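Local coordinates for cell division control protein Cdc48 (Mycobacterium smegmatis, PDB 5E7P) that probably binds and hydrolyses ATP as a AAA-family ATPase with two nucleotide-binding modules, each holding ADP in this crystal, at residues 167-172 with 406-411; 399-404 with 432-437; 652-657 with 688-693; 661-666 with 679-684. One frame throughout, in Å; residues are numbered along the deposited sequence.

Contact 1 (167-172 with 406-411); sequences SSVGIT and RGVPSE
Ser-168 lies against Gly-407 and Val-408, yet its OG is gripped by its own helix: it is hydrogen-bonded to Leu-165 O, with a weak second bond to Ala-164 O. A chi1 of 64° folds the hydroxyl back between the backbone N and the carbonyl carbon, which suits that inward grip. Toward the loop, Ser-168 CB and OG both lie at van der Waals range from Gly-407 O, at 4.0 and 4.1 Å. The side chain of Val-408 reaches back beside them, CG2 coming within 4.1 Å of Ser-168 O. Next along, Val-169 and Val-408 meet crosswise, at about a right angle, through Val-169 CG2 and Val-408 CG1, 4.2 Å apart. Val-169 also packs on Val-434 and Ala-438, so it touches both the loop and helix 427-448. Helix 160-169 stops right here in a Schellman motif: Gly-170, with positive phi, is the C-prime residue, Ile-171 N returns to Ala-166 O, and the inner bond from Gly-170 N to Ser-167 O is weak. Pro-409 and Glu-411 have backbone bonds to Leu-454. Between the two segments the contacts are van der Waals ones, a fit of shape, while these polar groups are bonded on their own sides.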
loop_
_atom_site.group_PDB
_atom_site.type_symbol
_atom_site.label_atom_id
_atom_site.label_comp_id
_atom_site.label_asym_id
_atom_site.label_seq_id
_atom_site.Cartn_x
_atom_site.Cartn_y
_atom_site.Cartn_z
ATOM N N SER A 167 -6.508 -13.374 23.583
ATOM C CA SER A 167 -5.056 -13.467 23.686
ATOM C C SER A 167 -4.461 -14.373 22.609
ATOM O O SER A 167 -3.347 -14.140 22.139
ATOM C CB SER A 167 -4.646 -13.954 25.078
ATOM O OG SER A 167 -5.021 -13.017 26.074
ATOM N N SER A 168 -5.206 -15.403 22.220
ATOM C CA SER A 168 -4.746 -16.335 21.194
ATOM C C SER A 168 -4.784 -15.690 19.813
ATOM O O SER A 168 -4.110 -16.140 18.887
ATOM C CB SER A 168 -5.593 -17.610 21.201
ATOM O OG SER A 168 -6.938 -17.333 20.855
ATOM N N VAL A 169 -5.581 -14.634 19.685
ATOM C CA VAL A 169 -5.704 -13.907 18.430
ATOM C C VAL A 169 -4.821 -12.656 18.475
ATOM O O VAL A 169 -4.590 -11.997 17.460
ATOM C CB VAL A 169 -7.182 -13.568 18.133
ATOM C CG1 VAL A 169 -7.330 -12.910 16.785
ATOM C CG2 VAL A 169 -8.015 -14.832 18.160
ATOM N N GLY A 170 -4.306 -12.345 19.659
ATOM C CA GLY A 170 -3.332 -11.277 19.798
ATOM C C GLY A 170 -3.888 -9.974 20.336
ATOM O O GLY A 170 -3.252 -8.925 20.221
ATOM N N ILE A 171 -5.077 -10.033 20.924
ATOM C CA ILE A 171 -5.666 -8.856 21.550
ATOM C C ILE A 171 -5.151 -8.694 22.979
ATOM O O ILE A 171 -5.513 -9.457 23.876
ATOM C CB ILE A 171 -7.206 -8.910 21.543
ATOM C CG1 ILE A 171 -7.724 -8.954 20.103
ATOM C CG2 ILE A 171 -7.783 -7.715 22.278
ATOM C CD1 ILE A 171 -9.231 -8.925 19.992
ATOM N N THR A 172 -4.296 -7.696 23.177
ATOM C CA THR A 172 -3.691 -7.437 24.478
ATOM C C THR A 172 -4.301 -6.199 25.127
ATOM O O THR A 172 -4.575 -6.179 26.327
ATOM C CB THR A 172 -2.172 -7.241 24.347
ATOM O OG1 THR A 172 -1.591 -8.415 23.767
ATOM C CG2 THR A 172 -1.541 -6.983 25.711
ATOM N N ARG A 406 -4.041 -20.814 14.303
ATOM C CA ARG A 406 -3.522 -21.904 15.121
ATOM C C ARG A 406 -3.894 -21.680 16.580
ATOM O O ARG A 406 -3.684 -20.595 17.123
ATOM C CB ARG A 406 -2.002 -22.010 14.988
ATOM C CG ARG A 406 -1.520 -22.470 13.627
ATOM C CD ARG A 406 -0.006 -22.411 13.550
ATOM N NE ARG A 406 0.489 -22.699 12.209
ATOM C CZ ARG A 406 1.684 -22.328 11.762
ATOM N NH1 ARG A 406 2.507 -21.646 12.549
ATOM N NH2 ARG A 406 2.054 -22.629 10.525
ATOM N N GLY A 407 -4.455 -22.706 17.209
ATOM C CA GLY A 407 -4.857 -22.613 18.600
ATOM C C GLY A 407 -6.073 -21.729 18.794
ATOM O O GLY A 407 -6.384 -21.322 19.912
ATOM N N VAL A 408 -6.761 -21.432 17.697
ATOM C CA VAL A 408 -7.964 -20.612 17.738
ATOM C C VAL A 408 -9.189 -21.470 17.453
ATOM O O VAL A 408 -9.356 -21.958 16.336
ATOM C CB VAL A 408 -7.900 -19.473 16.705
ATOM C CG1 VAL A 408 -9.153 -18.612 16.781
ATOM C CG2 VAL A 408 -6.655 -18.629 16.921
ATOM N N PRO A 409 -10.053 -21.652 18.466
ATOM C CA PRO A 409 -11.247 -22.504 18.368
ATOM C C PRO A 409 -12.168 -22.084 17.227
ATOM O O PRO A 409 -12.640 -20.947 17.202
ATOM C CB PRO A 409 -11.942 -22.297 19.722
ATOM C CG PRO A 409 -11.377 -21.026 20.264
ATOM C CD PRO A 409 -9.966 -20.976 19.771
ATOM N N SER A 410 -12.419 -22.999 16.295
ATOM C CA SER A 410 -13.210 -22.682 15.111
ATOM C C SER A 410 -13.995 -23.882 14.581
ATOM O O SER A 410 -13.793 -25.013 15.021
ATOM C CB SER A 410 -12.307 -22.121 14.013
ATOM O OG SER A 410 -11.305 -23.056 13.648
ATOM N N GLU A 411 -14.891 -23.620 13.631
ATOM C CA GLU A 411 -15.702 -24.667 13.012
ATOM C C GLU A 411 -15.433 -24.776 11.513
ATOM O O GLU A 411 -14.331 -25.129 11.094
ATOM C CB GLU A 411 -17.191 -24.408 13.253
ATOM C CG GLU A 411 -17.653 -24.671 14.675
ATOM C CD GLU A 411 -19.077 -24.209 14.920
ATOM O OE1 GLU A 411 -19.723 -23.731 13.964
ATOM O OE2 GLU A 411 -19.548 -24.320 16.072
#

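Contact 2 (399-404 with 432-437); sequences SLLEML and AVVREG. With ADP (adenosine-5'-diphosphate), chain C.
Leu-404 is the residue to follow outward. Its CB faces helix 427-448 and packs 4.3 Å from Val-434 CG2. At CG, which lies anti to the carbonyl carbon (chi1 -71°), the chain forks, with Leu-430 flanking the side chain. Leu-404 CD1 stays near Val-434 CG2, at 4.5 Å. The CD2 branch goes to the nucleotide: it stands above the adenine plane, 3.4 Å from C2 of ADP and 3.8 Å from N3 of the same ring. These two helices, 394-404 and 427-448, belong to the helical lid that follows the RecA-like sheet in a AAA module, here the first of the two, and the base of ADP lies at their side while P-loop backbone nitrogens such as those of Gly-275 and Lys-276 bind the nucleotide. One residue back, Met-403 has CG anti to its backbone N (chi1 -177°), which sends the thioether to the amino end of adenine; as modelled, SD comes to 3.0 Å from N6 of ADP. Away from the base, Val-434 CG2 also takes Leu-401 CD2 at 4.1 Å, the two side chains lying alongside and pointing opposite ways. Leu-401 is enclosed further by Leu-430, Leu-415 and Ile-418, and Val-434 touches Leu-405.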
loop_
_atom_site.group_PDB
_atom_site.type_symbol
_atom_site.label_atom_id
_atom_site.label_comp_id
_atom_site.label_asym_id
_atom_site.label_seq_id
_atom_site.Cartn_x
_atom_site.Cartn_y
_atom_site.Cartn_z
ATOM N N SER A 399 -2.657 -19.740 3.354
ATOM C CA SER A 399 -1.576 -20.196 4.226
ATOM C C SER A 399 -1.443 -19.293 5.449
ATOM O O SER A 399 -1.227 -19.765 6.566
ATOM C CB SER A 399 -0.246 -20.238 3.468
ATOM O OG SER A 399 -0.226 -21.281 2.509
ATOM N N LEU A 400 -1.576 -17.990 5.231
ATOM C CA LEU A 400 -1.472 -17.023 6.312
ATOM C C LEU A 400 -2.632 -17.149 7.300
ATOM O O LEU A 400 -2.429 -17.100 8.514
ATOM C CB LEU A 400 -1.395 -15.603 5.750
ATOM C CG LEU A 400 -0.111 -15.278 4.984
ATOM C CD1 LEU A 400 -0.208 -13.919 4.311
ATOM C CD2 LEU A 400 1.095 -15.333 5.913
ATOM N N LEU A 401 -3.843 -17.313 6.774
ATOM C CA LEU A 401 -5.036 -17.422 7.610
ATOM C C LEU A 401 -4.966 -18.640 8.522
ATOM O O LEU A 401 -5.248 -18.546 9.715
ATOM C CB LEU A 401 -6.302 -17.466 6.751
ATOM C CG LEU A 401 -6.694 -16.144 6.089
ATOM C CD1 LEU A 401 -7.791 -16.355 5.052
ATOM C CD2 LEU A 401 -7.135 -15.135 7.139
ATOM N N GLU A 402 -4.583 -19.780 7.955
ATOM C CA GLU A 402 -4.407 -20.999 8.738
ATOM C C GLU A 402 -3.357 -20.807 9.829
ATOM O O GLU A 402 -3.529 -21.267 10.956
ATOM C CB GLU A 402 -4.039 -22.175 7.828
ATOM C CG GLU A 402 -5.218 -22.708 7.031
ATOM C CD GLU A 402 -4.805 -23.587 5.870
ATOM O OE1 GLU A 402 -3.608 -23.937 5.781
ATOM O OE2 GLU A 402 -5.680 -23.923 5.044
ATOM N N MET A 403 -2.280 -20.110 9.489
ATOM C CA MET A 403 -1.242 -19.775 10.457
ATOM C C MET A 403 -1.778 -18.868 11.569
ATOM O O MET A 403 -1.478 -19.065 12.750
ATOM C CB MET A 403 -0.073 -19.096 9.746
ATOM C CG MET A 403 1.100 -18.774 10.649
ATOM S SD MET A 403 2.455 -17.987 9.756
ATOM C CE MET A 403 2.704 -19.139 8.406
ATOM N N LEU A 404 -2.577 -17.875 11.181
ATOM C CA LEU A 404 -3.158 -16.929 12.131
ATOM C C LEU A 404 -4.199 -17.582 13.040
ATOM O O LEU A 404 -4.549 -17.039 14.087
ATOM C CB LEU A 404 -3.792 -15.745 11.391
ATOM C CG LEU A 404 -2.836 -14.750 10.733
ATOM C CD1 LEU A 404 -3.562 -13.894 9.710
ATOM C CD2 LEU A 404 -2.179 -13.879 11.788
ATOM N N ALA A 432 -5.970 -8.529 11.281
ATOM C CA ALA A 432 -7.059 -7.663 11.722
ATOM C C ALA A 432 -8.415 -8.287 11.401
ATOM O O ALA A 432 -9.365 -8.164 12.172
ATOM C CB ALA A 432 -6.940 -6.293 11.081
ATOM N N VAL A 433 -8.496 -8.957 10.256
ATOM C CA VAL A 433 -9.703 -9.683 9.877
ATOM C C VAL A 433 -10.035 -10.744 10.920
ATOM O O VAL A 433 -11.186 -10.882 11.335
ATOM C CB VAL A 433 -9.552 -10.345 8.488
ATOM C CG1 VAL A 433 -10.641 -11.380 8.258
ATOM C CG2 VAL A 433 -9.573 -9.287 7.388
ATOM N N VAL A 434 -9.014 -11.474 11.358
ATOM C CA VAL A 434 -9.192 -12.534 12.343
ATOM C C VAL A 434 -9.552 -11.984 13.726
ATOM O O VAL A 434 -10.403 -12.545 14.419
ATOM C CB VAL A 434 -7.944 -13.442 12.423
ATOM C CG1 VAL A 434 -8.044 -14.401 13.597
ATOM C CG2 VAL A 434 -7.768 -14.213 11.121
ATOM N N ARG A 435 -8.916 -10.883 14.119
ATOM C CA ARG A 435 -9.231 -10.246 15.396
ATOM C C ARG A 435 -10.685 -9.796 15.436
ATOM O O ARG A 435 -11.367 -9.962 16.450
ATOM C CB ARG A 435 -8.305 -9.057 15.673
ATOM C CG ARG A 435 -6.845 -9.436 15.876
ATOM C CD ARG A 435 -6.073 -8.346 16.607
ATOM N NE ARG A 435 -6.172 -7.054 15.938
ATOM C CZ ARG A 435 -5.378 -6.665 14.945
ATOM N NH1 ARG A 435 -4.426 -7.474 14.502
ATOM N NH2 ARG A 435 -5.541 -5.468 14.395
ATOM N N GLU A 436 -11.152 -9.234 14.324
ATOM C CA GLU A 436 -12.542 -8.813 14.201
ATOM C C GLU A 436 -13.462 -10.027 14.252
ATOM O O GLU A 436 -14.534 -9.979 14.854
ATOM C CB GLU A 436 -12.757 -8.037 12.899
ATOM C CG GLU A 436 -14.202 -7.644 12.635
ATOM C CD GLU A 436 -14.739 -6.647 13.647
ATOM O OE1 GLU A 436 -13.941 -5.840 14.170
ATOM O OE2 GLU A 436 -15.962 -6.672 13.917
ATOM N N GLY A 437 -13.030 -11.114 13.621
ATOM C CA GLY A 437 -13.787 -12.351 13.626
ATOM C C GLY A 437 -13.951 -12.894 15.032
ATOM O O GLY A 437 -14.971 -13.502 15.358
HETATM P PB ADP C . 5.990 -4.753 7.614
HETATM O O1B ADP C . 5.263 -3.436 7.556
HETATM O O2B ADP C . 7.224 -4.737 8.474
HETATM O O3B ADP C . 6.184 -5.427 6.282
HETATM P PA ADP C . 5.349 -6.478 9.758
HETATM O O1A ADP C . 5.378 -5.481 10.888
HETATM O O2A ADP C . 6.562 -7.333 9.497
HETATM O O3A ADP C . 4.942 -5.667 8.425
HETATM O "O5'" ADP C . 4.064 -7.405 9.982
HETATM C "C5'" ADP C . 2.780 -6.851 9.726
HETATM C "C4'" ADP C . 1.908 -7.196 10.923
HETATM O "O4'" ADP C . 1.417 -8.525 10.770
HETATM C "C3'" ADP C . 2.720 -7.142 12.207
HETATM O "O3'" ADP C . 2.059 -6.311 13.168
HETATM C "C2'" ADP C . 2.785 -8.569 12.713
HETATM O "O2'" ADP C . 2.462 -8.609 14.106
HETATM C "C1'" ADP C . 1.746 -9.326 11.905
HETATM N N9 ADP C . 2.268 -10.625 11.421
HETATM C C8 ADP C . 3.149 -10.802 10.418
HETATM N N7 ADP C . 3.402 -12.123 10.226
HETATM C C5 ADP C . 2.663 -12.811 11.117
HETATM C C6 ADP C . 2.449 -14.236 11.466
HETATM N N6 ADP C . 3.094 -15.223 10.801
HETATM N N1 ADP C . 1.591 -14.523 12.473
HETATM C C2 ADP C . 0.943 -13.556 13.147
HETATM N N3 ADP C . 1.088 -12.246 12.880
HETATM C C4 ADP C . 1.918 -11.818 11.900
#

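Contact 3 (652-657 with 688-693); sequences EPPDAA and YSAADC. With ADP (adenosine-5'-diphosphate), chain D.
With its ring puckered C-gamma endo, Pro-654 presents CG to the first turn of helix 690-707, while chi1 values of 72° at Ser-689 and -75° at Asp-692 fold those two side chains toward each other at the same turn. Pro-654 CG lies 3.6 Å from Ala-690 N and 3.7 Å from Tyr-688 O, so the ring rests on the peptide backbone itself, with the methyl of Ala-690 more distant. The turn is closed by a capping box. Ser-689 OG, at the N-cap, accepts from Asp-692 N at 3.2 Å; in return Ser-689 N gives to Asp-692 OD2 at 3.1 Å, a fairly straight bond (163°) that meets the carboxylate on its anti side, somewhat out of its plane. Asp-692 OD2 has a further hydrogen bond with Ser-729 OG. This is where the lid of the second AAA module meets its nucleotide: Ala-690 CB stands 3.3 Å from N7 of ADP, and Ala-691 has a backbone bond to Gly-529 of the ADP site. A water bridges the segments, donating to Pro-654 O at 2.9 Å and to Tyr-688 O at 3.0 Å. Two carbonyls that could not bond to one another are thereby linked, while the box supplies acceptors for the N-H groups of Ser-689 and Asp-692.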
loop_
_atom_site.group_PDB
_atom_site.type_symbol
_atom_site.label_atom_id
_atom_site.label_comp_id
_atom_site.label_asym_id
_atom_site.label_seq_id
_atom_site.Cartn_x
_atom_site.Cartn_y
_atom_site.Cartn_z
ATOM N N GLU A 652 -5.886 0.749 -27.348
ATOM C CA GLU A 652 -6.854 1.530 -28.108
ATOM C C GLU A 652 -7.734 2.361 -27.185
ATOM O O GLU A 652 -7.983 1.970 -26.043
ATOM C CB GLU A 652 -7.740 0.599 -28.942
ATOM C CG GLU A 652 -7.049 -0.043 -30.131
ATOM C CD GLU A 652 -7.251 0.742 -31.417
ATOM O OE1 GLU A 652 -7.977 1.761 -31.388
ATOM O OE2 GLU A 652 -6.685 0.337 -32.456
ATOM N N PRO A 653 -8.206 3.517 -27.673
ATOM C CA PRO A 653 -9.260 4.238 -26.957
ATOM C C PRO A 653 -10.531 3.401 -27.006
ATOM O O PRO A 653 -10.770 2.733 -28.013
ATOM C CB PRO A 653 -9.430 5.518 -27.777
ATOM C CG PRO A 653 -8.926 5.174 -29.136
ATOM C CD PRO A 653 -7.804 4.204 -28.912
ATOM N N PRO A 654 -11.334 3.427 -25.934
ATOM C CA PRO A 654 -12.483 2.523 -25.826
ATOM C C PRO A 654 -13.550 2.772 -26.894
ATOM O O PRO A 654 -14.106 3.867 -26.969
ATOM C CB PRO A 654 -13.039 2.837 -24.434
ATOM C CG PRO A 654 -12.624 4.234 -24.173
ATOM C CD PRO A 654 -11.274 4.380 -24.812
ATOM N N ASP A 655 -13.831 1.762 -27.713
ATOM C CA ASP A 655 -14.890 1.878 -28.709
ATOM C C ASP A 655 -16.257 1.642 -28.077
ATOM O O ASP A 655 -16.378 1.604 -26.853
ATOM C CB ASP A 655 -14.658 0.938 -29.900
ATOM C CG ASP A 655 -14.651 -0.536 -29.513
ATOM O OD1 ASP A 655 -14.893 -0.875 -28.333
ATOM O OD2 ASP A 655 -14.411 -1.367 -30.415
ATOM N N ALA A 656 -17.276 1.472 -28.915
ATOM C CA ALA A 656 -18.648 1.315 -28.438
ATOM C C ALA A 656 -18.804 0.131 -27.485
ATOM O O ALA A 656 -19.477 0.237 -26.456
ATOM C CB ALA A 656 -19.606 1.188 -29.612
ATOM N N ALA A 657 -18.178 -0.991 -27.831
ATOM C CA ALA A 657 -18.198 -2.179 -26.981
ATOM C C ALA A 657 -17.497 -1.902 -25.660
ATOM O O ALA A 657 -18.017 -2.199 -24.583
ATOM C CB ALA A 657 -17.532 -3.342 -27.692
ATOM N N TYR A 688 -14.844 10.007 -26.257
ATOM C CA TYR A 688 -14.689 9.917 -24.811
ATOM C C TYR A 688 -13.708 8.809 -24.444
ATOM O O TYR A 688 -13.904 7.649 -24.809
ATOM C CB TYR A 688 -16.039 9.654 -24.138
ATOM C CG TYR A 688 -16.914 10.878 -24.003
ATOM C CD1 TYR A 688 -17.467 11.490 -25.120
ATOM C CD2 TYR A 688 -17.192 11.418 -22.755
ATOM C CE1 TYR A 688 -18.265 12.612 -24.998
ATOM C CE2 TYR A 688 -17.990 12.535 -22.622
ATOM C CZ TYR A 688 -18.524 13.128 -23.747
ATOM O OH TYR A 688 -19.318 14.239 -23.615
ATOM N N SER A 689 -12.652 9.168 -23.723
ATOM C CA SER A 689 -11.709 8.182 -23.218
ATOM C C SER A 689 -12.358 7.424 -22.069
ATOM O O SER A 689 -13.480 7.738 -21.665
ATOM C CB SER A 689 -10.430 8.856 -22.727
ATOM O OG SER A 689 -10.664 9.551 -21.513
ATOM N N ALA A 690 -11.650 6.429 -21.546
ATOM C CA ALA A 690 -12.139 5.665 -20.407
ATOM C C ALA A 690 -12.366 6.581 -19.206
ATOM O O ALA A 690 -13.392 6.495 -18.530
ATOM C CB ALA A 690 -11.156 4.544 -20.052
ATOM N N ALA A 691 -11.402 7.459 -18.951
ATOM C CA ALA A 691 -11.501 8.408 -17.847
ATOM C C ALA A 691 -12.674 9.365 -18.050
ATOM O O ALA A 691 -13.348 9.743 -17.093
ATOM C CB ALA A 691 -10.189 9.182 -17.681
ATOM N N ASP A 692 -12.918 9.743 -19.300
ATOM C CA ASP A 692 -14.036 10.627 -19.623
ATOM C C ASP A 692 -15.378 9.987 -19.280
ATOM O O ASP A 692 -16.284 10.659 -18.784
ATOM C CB ASP A 692 -14.013 11.020 -21.100
ATOM C CG ASP A 692 -12.942 12.042 -21.416
ATOM O OD1 ASP A 692 -12.617 12.861 -20.527
ATOM O OD2 ASP A 692 -12.428 12.027 -22.554
ATOM N N CYS A 693 -15.497 8.689 -19.550
ATOM C CA CYS A 693 -16.725 7.955 -19.259
ATOM C C CYS A 693 -16.965 7.872 -17.754
ATOM O O CYS A 693 -18.080 8.092 -17.280
ATOM C CB CYS A 693 -16.673 6.546 -19.860
ATOM S SG CYS A 693 -16.522 6.492 -21.662
HETATM P PB ADP D . -2.793 7.731 -18.521
HETATM O O1B ADP D . -3.569 9.026 -18.531
HETATM O O2B ADP D . -1.351 7.909 -18.114
HETATM O O3B ADP D . -2.988 6.882 -19.757
HETATM P PA ADP D . -4.657 5.862 -17.400
HETATM O O1A ADP D . -5.107 5.773 -18.839
HETATM O O2A ADP D . -4.254 4.618 -16.656
HETATM O O3A ADP D . -3.440 6.916 -17.283
HETATM O "O5'" ADP D . -5.859 6.525 -16.559
HETATM C "C5'" ADP D . -5.801 6.628 -15.138
HETATM C "C4'" ADP D . -7.220 6.775 -14.594
HETATM O "O4'" ADP D . -8.187 6.581 -15.632
HETATM C "C3'" ADP D . -7.512 5.742 -13.520
HETATM O "O3'" ADP D . -7.437 6.326 -12.218
HETATM C "C2'" ADP D . -8.918 5.250 -13.803
HETATM O "O2'" ADP D . -9.828 5.761 -12.823
HETATM C "C1'" ADP D . -9.288 5.786 -15.177
HETATM N N9 ADP D . -9.471 4.629 -16.085
HETATM C C8 ADP D . -8.722 4.370 -17.173
HETATM N N7 ADP D . -9.132 3.236 -17.795
HETATM C C5 ADP D . -10.170 2.747 -17.095
HETATM C C6 ADP D . -11.067 1.574 -17.207
HETATM N N6 ADP D . -10.924 0.685 -18.218
HETATM N N1 ADP D . -12.028 1.425 -16.269
HETATM C C2 ADP D . -12.169 2.307 -15.262
HETATM N N3 ADP D . -11.392 3.394 -15.097
HETATM C C4 ADP D . -10.391 3.667 -15.968
HETATM O O HOH W 1 -13.311 6.556 -27.510
#

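Contact 4 (661-666 with 679-684); sequences DILRTA and DSLADD
The carboxylate of Asp-679 meets the edge of the Arg-664 guanidinium, the two planes turned 47° from one another, in a salt bridge between lid helices 678-684 and 656-666. Asp-679 OD2 sits in the guanidinium plane, where Arg-664 NH2 gives it a nearly straight bond of 2.8 Å (176°); the donor comes in on the syn side of the carboxylate but tilted out of its plane. Arg-664 NH1 also pairs with Asp-679 OD1; as modelled that bond is implausibly short, so its exact length is doubtful. The short helix segments run at 131° to each other with axes 10.0 Å apart. The arginine can reach across because its chain is extended from CG to NE. A second charged link runs nearby, Asp-683 to Arg-660, and Asp-679 OD1 has a weak, long ion pair with that same arginine. Deeper in, Leu-663 carries the apolar part: CD1 touches Leu-681 CD2 at 4.1 Å, the side chains crossing about perpendicular, and reaches Ala-682 CB at 4.2 Å. Leu-663 also packs on Leu-697 of helix 690-707. Within helix 656-666, Asp-661 O accepts twice from one residue, from Thr-665 N at 2.7 Å and from Thr-665 OG1 at 3.0 Å, the hydroxyl standing well above the carbonyl plane.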
loop_
_atom_site.group_PDB
_atom_site.type_symbol
_atom_site.label_atom_id
_atom_site.label_comp_id
_atom_site.label_asym_id
_atom_site.label_seq_id
_atom_site.Cartn_x
_atom_site.Cartn_y
_atom_site.Cartn_z
ATOM N N ASP A 661 -18.806 -1.606 -21.337
ATOM C CA ASP A 661 -18.198 -2.269 -20.185
ATOM C C ASP A 661 -17.787 -1.268 -19.113
ATOM O O ASP A 661 -18.095 -1.439 -17.934
ATOM C CB ASP A 661 -16.975 -3.080 -20.617
ATOM C CG ASP A 661 -17.300 -4.106 -21.686
ATOM O OD1 ASP A 661 -18.489 -4.462 -21.835
ATOM O OD2 ASP A 661 -16.363 -4.559 -22.377
ATOM N N ILE A 662 -17.088 -0.221 -19.539
ATOM C CA ILE A 662 -16.617 0.820 -18.633
ATOM C C ILE A 662 -17.768 1.504 -17.895
ATOM O O ILE A 662 -17.718 1.677 -16.678
ATOM C CB ILE A 662 -15.779 1.870 -19.386
ATOM C CG1 ILE A 662 -14.532 1.216 -19.987
ATOM C CG2 ILE A 662 -15.378 2.996 -18.458
ATOM C CD1 ILE A 662 -13.782 2.097 -20.958
ATOM N N LEU A 663 -18.808 1.881 -18.630
ATOM C CA LEU A 663 -19.987 2.478 -18.012
ATOM C C LEU A 663 -20.653 1.508 -17.036
ATOM O O LEU A 663 -20.978 1.879 -15.908
ATOM C CB LEU A 663 -20.989 2.931 -19.074
ATOM C CG LEU A 663 -20.610 4.158 -19.903
ATOM C CD1 LEU A 663 -21.659 4.422 -20.975
ATOM C CD2 LEU A 663 -20.428 5.376 -19.012
ATOM N N ARG A 664 -20.849 0.266 -17.472
ATOM C CA ARG A 664 -21.485 -0.742 -16.628
ATOM C C ARG A 664 -20.664 -1.079 -15.388
ATOM O O ARG A 664 -21.218 -1.255 -14.304
ATOM C CB ARG A 664 -21.797 -2.012 -17.420
ATOM C CG ARG A 664 -23.043 -1.906 -18.271
ATOM C CD ARG A 664 -23.617 -3.275 -18.590
ATOM N NE ARG A 664 -24.981 -3.161 -19.096
ATOM C CZ ARG A 664 -25.283 -2.916 -20.365
ATOM N NH1 ARG A 664 -24.315 -2.764 -21.259
ATOM N NH2 ARG A 664 -26.552 -2.818 -20.742
ATOM N N THR A 665 -19.348 -1.172 -15.551
ATOM C CA THR A 665 -18.459 -1.439 -14.427
ATOM C C THR A 665 -18.553 -0.331 -13.381
ATOM O O THR A 665 -18.777 -0.595 -12.201
ATOM C CB THR A 665 -16.986 -1.594 -14.885
ATOM O OG1 THR A 665 -16.816 -2.848 -15.559
ATOM C CG2 THR A 665 -16.045 -1.546 -13.691
ATOM N N ALA A 666 -18.397 0.911 -13.823
ATOM C CA ALA A 666 -18.382 2.045 -12.907
ATOM C C ALA A 666 -19.776 2.428 -12.411
ATOM O O ALA A 666 -19.933 2.889 -11.279
ATOM C CB ALA A 666 -17.697 3.242 -13.554
ATOM N N ASP A 679 -26.338 1.499 -22.940
ATOM C CA ASP A 679 -25.860 0.954 -24.204
ATOM C C ASP A 679 -25.914 1.978 -25.331
ATOM O O ASP A 679 -24.915 2.211 -26.012
ATOM C CB ASP A 679 -26.641 -0.305 -24.579
ATOM C CG ASP A 679 -26.389 -1.449 -23.617
ATOM O OD1 ASP A 679 -25.277 -1.510 -23.050
ATOM O OD2 ASP A 679 -27.301 -2.283 -23.429
ATOM N N SER A 680 -27.077 2.590 -25.528
ATOM C CA SER A 680 -27.212 3.633 -26.538
ATOM C C SER A 680 -26.339 4.838 -26.187
ATOM O O SER A 680 -25.794 5.501 -27.071
ATOM C CB SER A 680 -28.676 4.049 -26.695
ATOM O OG SER A 680 -29.243 4.385 -25.443
ATOM N N LEU A 681 -26.200 5.108 -24.892
ATOM C CA LEU A 681 -25.317 6.169 -24.423
ATOM C C LEU A 681 -23.876 5.909 -24.851
ATOM O O LEU A 681 -23.154 6.830 -25.231
ATOM C CB LEU A 681 -25.394 6.302 -22.900
ATOM C CG LEU A 681 -24.462 7.339 -22.267
ATOM C CD1 LEU A 681 -24.767 8.727 -22.802
ATOM C CD2 LEU A 681 -24.560 7.313 -20.752
ATOM N N ALA A 682 -23.463 4.649 -24.791
ATOM C CA ALA A 682 -22.111 4.274 -25.184
ATOM C C ALA A 682 -21.857 4.574 -26.659
ATOM O O ALA A 682 -20.780 5.047 -27.028
ATOM C CB ALA A 682 -21.859 2.806 -24.884
ATOM N N ASP A 683 -22.854 4.306 -27.497
ATOM C CA ASP A 683 -22.732 4.549 -28.932
ATOM C C ASP A 683 -22.574 6.035 -29.247
ATOM O O ASP A 683 -21.976 6.401 -30.258
ATOM C CB ASP A 683 -23.936 3.979 -29.691
ATOM C CG ASP A 683 -23.902 2.460 -29.798
ATOM O OD1 ASP A 683 -23.043 1.928 -30.538
ATOM O OD2 ASP A 683 -24.749 1.800 -29.155
ATOM N N ASP A 684 -23.108 6.886 -28.376
ATOM C CA ASP A 684 -23.053 8.329 -28.591
ATOM C C ASP A 684 -21.792 8.974 -28.015
ATOM O O ASP A 684 -21.547 10.159 -28.234
ATOM C CB ASP A 684 -24.292 9.012 -28.002
ATOM C CG ASP A 684 -25.556 8.722 -28.793
ATOM O OD1 ASP A 684 -25.451 8.429 -30.004
ATOM O OD2 ASP A 684 -26.656 8.794 -28.204
#

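Overall arrangement
The four contacts form two pairs, one near each ADP, with contacts 2 and 3 touching it. Contacts 1 and 2, with centres 9 Å apart, cross along the chain and touch where Val-169 packs on Val-434 and Arg-435, tying helix 160-169 to the lid of the first AAA module. Contacts 3 and 4, again 9 Å apart, share helix 656-666; contact 4 falls within the chain interval spanned by contact 3, and Ile-662 touches both Pro-654 and Ala-690. The first pair closes before the second opens, and centres of different pairs lie about 39 to 49 Å apart. The second pair is local in sequence, whereas contact 1 brings a distant helix to the first lid.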